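Local coordinates for protein putative glycosidase ph117-related (Bacteroides thetaiotaomicron, PDB 5A7V) that probably acts on beta-mannosides as a GH130 family enzyme related to mannooligosaccharide phosphorylases, and binds mannose in its pocket, at residues A[60-64]-A[126-132]; A[69-73]-A[122-126]; A[105-109]-A[140-145]. One frame throughout, in Å; residues are numbered along the deposited sequence.

Contact 1. Residues A[60-64]-A[126-132]; sequences FYCPM and PVFYPDN
Phe-60 reaches across to Pro-126, which covers one face of its ring, and to Tyr-129, whose face receives its edge. At the root, CB lies 3.8 Å from Pro-126 CD. Because CG stands anti to the backbone N (chi1 168°), the ring is carried toward the 126-132 loop, where CD1 comes to 3.5 Å from Pro-126 CD. The proline lies over one face: its CG sits 3.5 Å from the ring centroid, almost on the normal, a close CH-pi contact. The opposite face is backed by the chain itself, near Cys-62 N. At the tip, CZ points into the centre of the Tyr-129 ring, 3.8 Å from Tyr-129 CG, an edge-to-face pair with planes at 57°. Further along, Pro-63 CB rests 3.3 Å from Asp-131 OD1, and this same oxygen takes the backbone N-H of Asn-132 on its anti side at 2.7 Å. The bent side chain of Met-64 brings SD 3.4 Å from the carbonyl carbon of Asp-131. Strand 60-62, paired with strand 67-69, is thus packed on the loop between strand 121-122 and helix 136-139, with Arg-108 of strand 107-114 also touching Phe-60.

Contact 2. Residues A[69-73]-A[122-126]; sequences VAWES and REKTP. With SO4 (sulfate ion), chain F.
A type I beta turn from Ala-70 to Ser-73, following strand 67-69, presents Trp-71 and Glu-72 to the chain that leaves edge strand 121-122. Ala-70 O accepts from both N and OG of Ser-73, which approach from the same face of its carbonyl plane and hold the turn closed. The indole of Trp-71 lies against Pro-126, whose CD stands 3.6 Å from the centroid of the five-membered ring, 12° off the normal; the other face is covered by Glu-72 CG. At the ring edge, Trp-71 NE1 donates to Lys-124 O at 2.9 Å, with an N-H...O angle of 145° and the donor above the carbonyl plane. Glu-72 and Arg-122 come from opposite directions and form a salt bridge, Arg-122 NH2 to Glu-72 OE1 at 2.9 Å. The bond lies in the guanidinium plane but meets OE1 from above the carboxylate, the two planes being 87° apart. Tyr-92 OH also bonds OE1, and Thr-58 OG1 bonds OE2. A water donates to Glu-72 OE2 at 2.6 Å and to Glu-123 O at 2.8 Å, bridging the segments. Arg-122 NH1 donates to sulfate O1 at 2.8 Å; the ion probably comes from the crystallisation liquor. CH-pi packing and a salt bridge thus join a beta turn to the outermost strand of a four-stranded antiparallel sheet and the loop after it, consistent with a blade of the GH130 beta-propeller.

Contact 3. Residues A[105-109]-A[140-145]; sequences RTSRL and WPGGCE. With MAN (alpha-D-mannopyranose), chain D; BMA (beta-D-mannopyranose), chain C.
Thr-106 and Ser-107 meet the 140-145 segment with side chains turned to different partners. With Thr-106 OG1 beside the backbone N (chi1 -60°), it donates to Pro-141 O at 2.6 Å, nearly along the C=O axis, while CG2 lies over one face of the Arg-108 guanidinium. That guanidinium is paired with Asp-96. Ser-107 CB points toward the other strand, and Ser-107 OG stands 3.8 Å from Glu-145 CG; the hydroxyl is also bonded to Arg-93. A water joins Ser-107 OG, Gly-142 O and Glu-145 OE2. The backbones form a single bridge, Ser-107 N to Gly-142 O at 2.9 Å and Cys-144 N to Ser-107 O at 3.0 Å, while the strand axes diverge by 65°. Gly-143 CA comes to 3.4 Å from Ser-107 O in a CA-H...O contact. From this base Glu-145 extends to the mannose, modelled as alternative alpha and beta anomers in one site: Glu-145 OE1 faces O6 (2.7 Å in either), and Glu-145 OE2 faces O4 (2.6 Å in the beta, 2.8 Å in the alpha form). The shared water links the carboxylate to Ser-107 and its partner Arg-93, which also binds the sugar and forms a long, weak ion pair with Glu-145 OE2; together they probably steady the carboxylate.

How the contacts relate
The three contacts lie on the same side of the chain's centre, with centres 9 to 13 Å apart. Contact 2 is nested along the chain inside the loop closed by contact 1, whereas contact 3 interleaves with both. Contacts 1 and 2 share Pro-126, which packs on the rings of both Phe-60 and Trp-71, and strands 60-62 and 67-69 join them through the Phe-60 to Val-69 backbone pair. Leu-109 of strand 107-114 ties contact 3 to contact 1 by backbone bonds with Val-127 and Phe-128. Contact 3 links two adjacent four-stranded sheets, consistent with the beta-propeller fold of GH130 enzymes, leading from the outer loops of contacts 1 and 2 toward the mannose pocket.

Contact 1. Residues A[60-64]-A[126-132]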
loop_
_atom_site.group_PDB
_atom_site.type_symbol
_atom_site.label_atom_id
_atom_site.label_comp_id
_atom_site.label_asym_id
_atom_site.label_seq_id
_atom_site.Cartn_x
_atom_site.Cartn_y
_atom_site.Cartn_z
ATOM N N PHE A 60 20.343 4.068 -14.632
ATOM C CA PHE A 60 20.682 2.840 -13.918
ATOM C C PHE A 60 21.152 1.838 -14.932
ATOM O O PHE A 60 20.460 1.633 -15.927
ATOM C CB PHE A 60 19.336 2.335 -13.282
ATOM C CG PHE A 60 19.355 0.958 -12.738
ATOM C CD1 PHE A 60 20.285 0.596 -11.774
ATOM C CD2 PHE A 60 18.399 -0.001 -13.137
ATOM C CE1 PHE A 60 20.253 -0.653 -11.196
ATOM C CE2 PHE A 60 18.413 -1.257 -12.559
ATOM C CZ PHE A 60 19.361 -1.582 -11.605
ATOM N N TYR A 61 22.271 1.134 -14.667
ATOM C CA TYR A 61 22.641 -0.005 -15.519
ATOM C C TYR A 61 21.795 -1.200 -15.111
ATOM O O TYR A 61 21.999 -1.787 -14.035
ATOM C CB TYR A 61 24.140 -0.324 -15.401
ATOM C CG TYR A 61 24.612 -1.343 -16.402
ATOM C CD1 TYR A 61 24.593 -2.694 -16.111
ATOM C CD2 TYR A 61 25.091 -0.946 -17.637
ATOM C CE1 TYR A 61 25.054 -3.635 -17.007
ATOM C CE2 TYR A 61 25.571 -1.855 -18.560
ATOM C CZ TYR A 61 25.564 -3.207 -18.235
ATOM O OH TYR A 61 26.047 -4.089 -19.173
ATOM N N CYS A 62 20.829 -1.555 -15.935
ATOM C CA CYS A 62 19.881 -2.597 -15.608
ATOM C C CYS A 62 20.597 -3.931 -15.853
ATOM O O CYS A 62 21.050 -4.229 -16.968
ATOM C CB CYS A 62 18.623 -2.495 -16.488
ATOM S SG CYS A 62 17.551 -3.941 -16.321
ATOM N N PRO A 63 20.662 -4.789 -14.810
ATOM C CA PRO A 63 21.362 -6.063 -14.995
ATOM C C PRO A 63 20.625 -7.058 -15.858
ATOM O O PRO A 63 21.230 -8.041 -16.297
ATOM C CB PRO A 63 21.535 -6.609 -13.545
ATOM C CG PRO A 63 20.379 -5.983 -12.818
ATOM C CD PRO A 63 20.192 -4.618 -13.422
ATOM N N MET A 64 19.328 -6.807 -16.106
ATOM C CA MET A 64 18.587 -7.593 -17.091
ATOM C C MET A 64 18.799 -7.176 -18.521
ATOM O O MET A 64 19.054 -8.029 -19.384
ATOM C CB MET A 64 17.106 -7.594 -16.739
ATOM C CG MET A 64 16.878 -8.317 -15.445
ATOM S SD MET A 64 17.584 -10.001 -15.371
ATOM C CE MET A 64 16.949 -11.138 -16.603
ATOM N N PRO A 126 18.107 2.632 -8.243
ATOM C CA PRO A 126 17.122 1.878 -7.423
ATOM C C PRO A 126 17.830 0.899 -6.471
ATOM O O PRO A 126 18.986 0.543 -6.704
ATOM C CB PRO A 126 16.269 1.164 -8.491
ATOM C CG PRO A 126 17.249 0.967 -9.640
ATOM C CD PRO A 126 18.052 2.229 -9.665
ATOM N N VAL A 127 17.079 0.476 -5.455
ATOM C CA VAL A 127 17.584 -0.480 -4.448
ATOM C C VAL A 127 17.006 -1.858 -4.617
ATOM O O VAL A 127 17.495 -2.813 -3.987
ATOM C CB VAL A 127 17.336 -0.021 -2.994
ATOM C CG1 VAL A 127 18.050 1.295 -2.737
ATOM C CG2 VAL A 127 15.858 0.100 -2.682
ATOM N N PHE A 128 15.943 -2.040 -5.419
ATOM C CA PHE A 128 15.281 -3.336 -5.553
ATOM C C PHE A 128 14.718 -3.412 -6.964
ATOM O O PHE A 128 14.042 -2.470 -7.420
ATOM C CB PHE A 128 14.172 -3.469 -4.504
ATOM C CG PHE A 128 13.590 -4.861 -4.375
ATOM C CD1 PHE A 128 14.357 -5.874 -3.773
ATOM C CD2 PHE A 128 12.299 -5.162 -4.758
ATOM C CE1 PHE A 128 13.834 -7.147 -3.614
ATOM C CE2 PHE A 128 11.758 -6.419 -4.600
ATOM C CZ PHE A 128 12.520 -7.432 -4.001
ATOM N N TYR A 129 14.998 -4.505 -7.677
ATOM C CA TYR A 129 14.721 -4.572 -9.110
ATOM C C TYR A 129 14.836 -5.983 -9.617
ATOM O O TYR A 129 15.540 -6.826 -8.958
ATOM C CB TYR A 129 15.701 -3.644 -9.864
ATOM C CG TYR A 129 17.159 -3.643 -9.364
ATOM C CD1 TYR A 129 18.065 -4.634 -9.730
ATOM C CD2 TYR A 129 17.578 -2.701 -8.457
ATOM C CE1 TYR A 129 19.357 -4.657 -9.201
ATOM C CE2 TYR A 129 18.871 -2.677 -7.947
ATOM C CZ TYR A 129 19.758 -3.655 -8.338
ATOM O OH TYR A 129 21.058 -3.655 -7.863
ATOM N N PRO A 130 14.305 -6.281 -10.787
ATOM C CA PRO A 130 14.487 -7.605 -11.380
ATOM C C PRO A 130 15.956 -7.830 -11.764
ATOM O O PRO A 130 16.675 -6.878 -12.137
ATOM C CB PRO A 130 13.564 -7.606 -12.594
ATOM C CG PRO A 130 13.373 -6.158 -12.915
ATOM C CD PRO A 130 13.413 -5.439 -11.618
ATOM N N ASP A 131 16.436 -9.044 -11.546
ATOM C CA ASP A 131 17.877 -9.360 -11.724
ATOM C C ASP A 131 18.028 -10.817 -12.115
ATOM O O ASP A 131 17.037 -11.561 -12.252
ATOM C CB ASP A 131 18.637 -8.913 -10.442
ATOM C CG ASP A 131 20.152 -8.659 -10.600
ATOM O OD1 ASP A 131 20.803 -9.158 -11.554
ATOM O OD2 ASP A 131 20.661 -7.893 -9.717
ATOM N N ASN A 132 19.300 -11.228 -12.279
ATOM C CA ASN A 132 19.671 -12.566 -12.712
ATOM C C ASN A 132 19.674 -13.505 -11.492
ATOM O O ASN A 132 20.719 -13.944 -11.000
ATOM C CB ASN A 132 21.044 -12.511 -13.384
ATOM C CG ASN A 132 21.094 -11.522 -14.531
ATOM O OD1 ASN A 132 21.683 -10.383 -14.451
ATOM N ND2 ASN A 132 20.505 -11.923 -15.575
#

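Contact 2. Residues A[69-73]-A[122-126]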
loop_
_atom_site.group_PDB
_atom_site.type_symbol
_atom_site.label_atom_id
_atom_site.label_comp_id
_atom_site.label_asym_id
_atom_site.label_seq_id
_atom_site.Cartn_x
_atom_site.Cartn_y
_atom_site.Cartn_z
ATOM N N VAL A 69 19.200 2.547 -18.293
ATOM C CA VAL A 69 17.796 2.910 -18.429
ATOM C C VAL A 69 17.479 4.081 -17.516
ATOM O O VAL A 69 18.015 4.176 -16.407
ATOM C CB VAL A 69 16.851 1.728 -18.121
ATOM C CG1 VAL A 69 17.141 0.561 -19.014
ATOM C CG2 VAL A 69 16.903 1.277 -16.699
ATOM N N ALA A 70 16.583 4.973 -17.985
ATOM C CA ALA A 70 16.099 6.077 -17.169
ATOM C C ALA A 70 14.952 5.538 -16.281
ATOM O O ALA A 70 13.745 5.627 -16.592
ATOM C CB ALA A 70 15.686 7.258 -18.042
ATOM N N TRP A 71 15.383 4.910 -15.186
ATOM C CA TRP A 71 14.528 4.050 -14.373
ATOM C C TRP A 71 13.389 4.729 -13.634
ATOM O O TRP A 71 12.464 4.043 -13.181
ATOM C CB TRP A 71 15.426 3.296 -13.365
ATOM C CG TRP A 71 16.060 4.185 -12.332
ATOM C CD1 TRP A 71 17.183 4.938 -12.470
ATOM C CD2 TRP A 71 15.572 4.444 -11.010
ATOM N NE1 TRP A 71 17.444 5.633 -11.320
ATOM C CE2 TRP A 71 16.475 5.337 -10.392
ATOM C CE3 TRP A 71 14.482 3.968 -10.273
ATOM C CZ2 TRP A 71 16.315 5.784 -9.081
ATOM C CZ3 TRP A 71 14.321 4.408 -8.987
ATOM C CH2 TRP A 71 15.238 5.294 -8.379
ATOM N N GLU A 72 13.454 6.047 -13.477
ATOM C CA GLU A 72 12.383 6.791 -12.780
ATOM C C GLU A 72 11.869 7.979 -13.591
ATOM O O GLU A 72 11.400 8.981 -13.029
ATOM C CB GLU A 72 12.852 7.205 -11.376
ATOM C CG GLU A 72 14.106 8.053 -11.391
ATOM C CD GLU A 72 14.569 8.548 -10.030
ATOM O OE1 GLU A 72 13.841 8.333 -9.042
ATOM O OE2 GLU A 72 15.697 9.142 -9.948
ATOM N N SER A 73 11.944 7.818 -14.909
ATOM C CA SER A 73 11.653 8.908 -15.792
ATOM C C SER A 73 10.171 9.036 -16.136
ATOM O O SER A 73 9.748 10.119 -16.588
ATOM C CB SER A 73 12.443 8.783 -17.089
ATOM O OG SER A 73 12.090 7.619 -17.825
ATOM N N ARG A 122 16.992 11.582 -2.191
ATOM C CA ARG A 122 16.808 10.384 -3.010
ATOM C C ARG A 122 18.126 9.830 -3.480
ATOM O O ARG A 122 19.020 10.585 -3.888
ATOM C CB ARG A 122 15.939 10.699 -4.226
ATOM C CG ARG A 122 14.536 11.151 -3.888
ATOM C CD ARG A 122 13.862 11.929 -4.981
ATOM N NE ARG A 122 13.551 11.093 -6.128
ATOM C CZ ARG A 122 12.727 11.477 -7.108
ATOM N NH1 ARG A 122 12.170 12.660 -7.070
ATOM N NH2 ARG A 122 12.467 10.667 -8.101
ATOM N N GLU A 123 18.229 8.514 -3.521
ATOM C CA GLU A 123 19.353 7.889 -4.199
ATOM C C GLU A 123 19.137 7.906 -5.721
ATOM O O GLU A 123 18.002 7.878 -6.206
ATOM C CB GLU A 123 19.628 6.482 -3.660
ATOM C CG GLU A 123 20.130 6.550 -2.220
ATOM C CD GLU A 123 20.572 5.236 -1.618
ATOM O OE1 GLU A 123 20.327 4.165 -2.199
ATOM O OE2 GLU A 123 21.187 5.298 -0.510
ATOM N N LYS A 124 20.231 7.954 -6.462
ATOM C CA LYS A 124 20.164 8.109 -7.944
ATOM C C LYS A 124 19.966 6.822 -8.713
ATOM O O LYS A 124 19.663 6.837 -9.915
ATOM C CB LYS A 124 21.390 8.852 -8.466
ATOM C CG LYS A 124 21.458 10.295 -7.996
ATOM C CD LYS A 124 22.827 10.927 -8.305
ATOM C CE LYS A 124 22.778 12.415 -8.039
ATOM N NZ LYS A 124 22.540 12.705 -6.592
ATOM N N THR A 125 20.045 5.697 -8.017
ATOM C CA THR A 125 19.800 4.384 -8.616
ATOM C C THR A 125 18.838 3.593 -7.678
ATOM O O THR A 125 18.807 3.848 -6.452
ATOM C CB THR A 125 21.083 3.585 -8.833
ATOM O OG1 THR A 125 21.765 3.382 -7.587
ATOM C CG2 THR A 125 22.058 4.302 -9.751
ATOM N N PRO A 126 18.107 2.632 -8.243
ATOM C CA PRO A 126 17.122 1.878 -7.423
ATOM C C PRO A 126 17.830 0.899 -6.471
ATOM O O PRO A 126 18.986 0.543 -6.704
ATOM C CB PRO A 126 16.269 1.164 -8.491
ATOM C CG PRO A 126 17.249 0.967 -9.640
ATOM C CD PRO A 126 18.052 2.229 -9.665
HETATM S S SO4 F . 11.651 15.915 -6.504
HETATM O O1 SO4 F . 12.607 15.105 -5.674
HETATM O O2 SO4 F . 10.440 15.104 -6.777
HETATM O O3 SO4 F . 12.327 16.304 -7.768
HETATM O O4 SO4 F . 11.246 17.143 -5.758
HETATM O O HOH W 1 16.503 9.890 -7.555
#

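Contact 3. Residues A[105-109]-A[140-145]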
loop_
_atom_site.group_PDB
_atom_site.type_symbol
_atom_site.label_atom_id
_atom_site.label_comp_id
_atom_site.label_asym_id
_atom_site.label_seq_id
_atom_site.Cartn_x
_atom_site.Cartn_y
_atom_site.Cartn_z
ATOM N N ARG A 105 5.472 -1.182 -18.387
ATOM C CA ARG A 105 6.829 -0.687 -18.135
ATOM C C ARG A 105 7.561 -1.691 -17.234
ATOM O O ARG A 105 7.041 -2.779 -16.946
ATOM C CB ARG A 105 6.761 0.703 -17.453
ATOM C CG ARG A 105 5.948 1.756 -18.200
ATOM C CD ARG A 105 4.467 1.764 -17.836
ATOM N NE ARG A 105 3.819 2.893 -18.497
ATOM C CZ ARG A 105 3.865 4.138 -18.086
ATOM N NH1 ARG A 105 4.387 4.487 -16.911
ATOM N NH2 ARG A 105 3.348 5.107 -18.873
ATOM N N THR A 106 8.752 -1.336 -16.796
ATOM C CA THR A 106 9.435 -2.128 -15.739
ATOM C C THR A 106 9.451 -1.275 -14.466
ATOM O O THR A 106 9.893 -0.092 -14.493
ATOM C CB THR A 106 10.886 -2.493 -16.150
ATOM O OG1 THR A 106 10.885 -3.266 -17.347
ATOM C CG2 THR A 106 11.552 -3.303 -15.030
ATOM N N SER A 107 8.972 -1.859 -13.365
ATOM C CA SER A 107 8.965 -1.222 -12.063
ATOM C C SER A 107 10.210 -1.645 -11.256
ATOM O O SER A 107 10.562 -2.832 -11.178
ATOM C CB SER A 107 7.702 -1.635 -11.288
ATOM O OG SER A 107 6.530 -1.032 -11.892
ATOM N N ARG A 108 10.819 -0.651 -10.644
ATOM C CA ARG A 108 11.978 -0.810 -9.764
ATOM C C ARG A 108 11.753 0.135 -8.586
ATOM O O ARG A 108 11.085 1.162 -8.724
ATOM C CB ARG A 108 13.269 -0.448 -10.510
ATOM C CG ARG A 108 13.510 -1.297 -11.752
ATOM C CD ARG A 108 14.777 -0.919 -12.514
ATOM N NE ARG A 108 14.976 -1.701 -13.724
ATOM C CZ ARG A 108 14.554 -1.377 -14.964
ATOM N NH1 ARG A 108 13.745 -0.321 -15.132
ATOM N NH2 ARG A 108 14.859 -2.124 -15.996
ATOM N N LEU A 109 12.327 -0.183 -7.410
ATOM C CA LEU A 109 12.083 0.623 -6.232
ATOM C C LEU A 109 13.196 1.618 -5.951
ATOM O O LEU A 109 14.370 1.234 -5.790
ATOM C CB LEU A 109 11.861 -0.262 -5.007
ATOM C CG LEU A 109 10.785 -1.334 -5.169
ATOM C CD1 LEU A 109 10.582 -2.040 -3.808
ATOM C CD2 LEU A 109 9.462 -0.830 -5.748
ATOM N N TRP A 140 10.409 -10.690 -14.697
ATOM C CA TRP A 140 10.852 -10.072 -15.954
ATOM C C TRP A 140 9.726 -10.213 -17.003
ATOM O O TRP A 140 9.210 -11.315 -17.199
ATOM C CB TRP A 140 12.154 -10.700 -16.471
ATOM C CG TRP A 140 12.779 -9.831 -17.553
ATOM C CD1 TRP A 140 12.881 -10.156 -18.874
ATOM C CD2 TRP A 140 13.256 -8.463 -17.459
ATOM N NE1 TRP A 140 13.409 -9.116 -19.595
ATOM C CE2 TRP A 140 13.634 -8.074 -18.738
ATOM C CE3 TRP A 140 13.521 -7.599 -16.437
ATOM C CZ2 TRP A 140 14.165 -6.819 -18.993
ATOM C CZ3 TRP A 140 13.866 -6.306 -16.715
ATOM C CH2 TRP A 140 14.270 -5.958 -17.946
ATOM N N PRO A 141 9.339 -9.127 -17.677
ATOM C CA PRO A 141 9.930 -7.786 -17.670
ATOM C C PRO A 141 9.265 -6.724 -16.810
ATOM O O PRO A 141 9.701 -5.564 -16.805
ATOM C CB PRO A 141 9.793 -7.375 -19.113
ATOM C CG PRO A 141 8.470 -7.960 -19.487
ATOM C CD PRO A 141 8.390 -9.289 -18.779
ATOM N N GLY A 142 8.218 -7.088 -16.089
ATOM C CA GLY A 142 7.432 -6.096 -15.388
ATOM C C GLY A 142 8.052 -5.562 -14.110
ATOM O O GLY A 142 7.780 -4.459 -13.653
ATOM N N GLY A 143 8.913 -6.374 -13.483
ATOM C CA GLY A 143 9.634 -5.943 -12.268
ATOM C C GLY A 143 8.873 -6.133 -10.976
ATOM O O GLY A 143 8.134 -7.122 -10.814
ATOM N N CYS A 144 9.123 -5.210 -10.054
ATOM C CA CYS A 144 8.786 -5.357 -8.633
ATOM C C CYS A 144 7.958 -4.140 -8.262
ATOM O O CYS A 144 8.442 -3.011 -8.304
ATOM C CB CYS A 144 10.072 -5.434 -7.797
ATOM S SG CYS A 144 11.257 -6.649 -8.426
ATOM N N GLU A 145 6.692 -4.377 -7.903
ATOM C CA GLU A 145 5.692 -3.309 -7.779
ATOM C C GLU A 145 5.145 -3.184 -6.363
ATOM O O GLU A 145 5.090 -4.174 -5.604
ATOM C CB GLU A 145 4.467 -3.584 -8.666
ATOM C CG GLU A 145 4.793 -3.902 -10.099
ATOM C CD GLU A 145 3.608 -4.337 -10.927
ATOM O OE1 GLU A 145 2.589 -4.824 -10.351
ATOM O OE2 GLU A 145 3.706 -4.295 -12.200
HETATM C C1 MAN D . -2.357 -3.782 -13.046
HETATM C C2 MAN D . -2.077 -2.672 -12.125
HETATM C C3 MAN D . -0.687 -2.215 -12.507
HETATM C C4 MAN D . 0.359 -3.323 -12.528
HETATM C C5 MAN D . -0.143 -4.546 -13.273
HETATM C C6 MAN D . 0.621 -5.803 -12.917
HETATM O O1 MAN D . -2.607 -3.463 -14.363
HETATM O O2 MAN D . -2.014 -3.076 -10.763
HETATM O O3 MAN D . -0.176 -1.196 -11.636
HETATM O O4 MAN D . 1.552 -2.853 -13.184
HETATM O O5 MAN D . -1.492 -4.837 -12.962
HETATM O O6 MAN D . 0.574 -6.110 -11.519
HETATM C C1 BMA C . -2.433 -3.621 -13.025
HETATM C C2 BMA C . -1.867 -2.425 -12.253
HETATM C C3 BMA C . -0.448 -2.173 -12.711
HETATM C C4 BMA C . 0.374 -3.441 -12.589
HETATM C C5 BMA C . -0.357 -4.652 -13.181
HETATM C C6 BMA C . 0.368 -5.960 -12.926
HETATM O O1 BMA C . -3.784 -3.954 -12.750
HETATM O O2 BMA C . -1.832 -2.704 -10.847
HETATM O O3 BMA C . 0.200 -1.057 -11.991
HETATM O O4 BMA C . 1.608 -3.215 -13.290
HETATM O O5 BMA C . -1.703 -4.802 -12.674
HETATM O O6 BMA C . 0.561 -6.228 -11.534
HETATM O O HOH W 2 5.523 -2.863 -13.605
#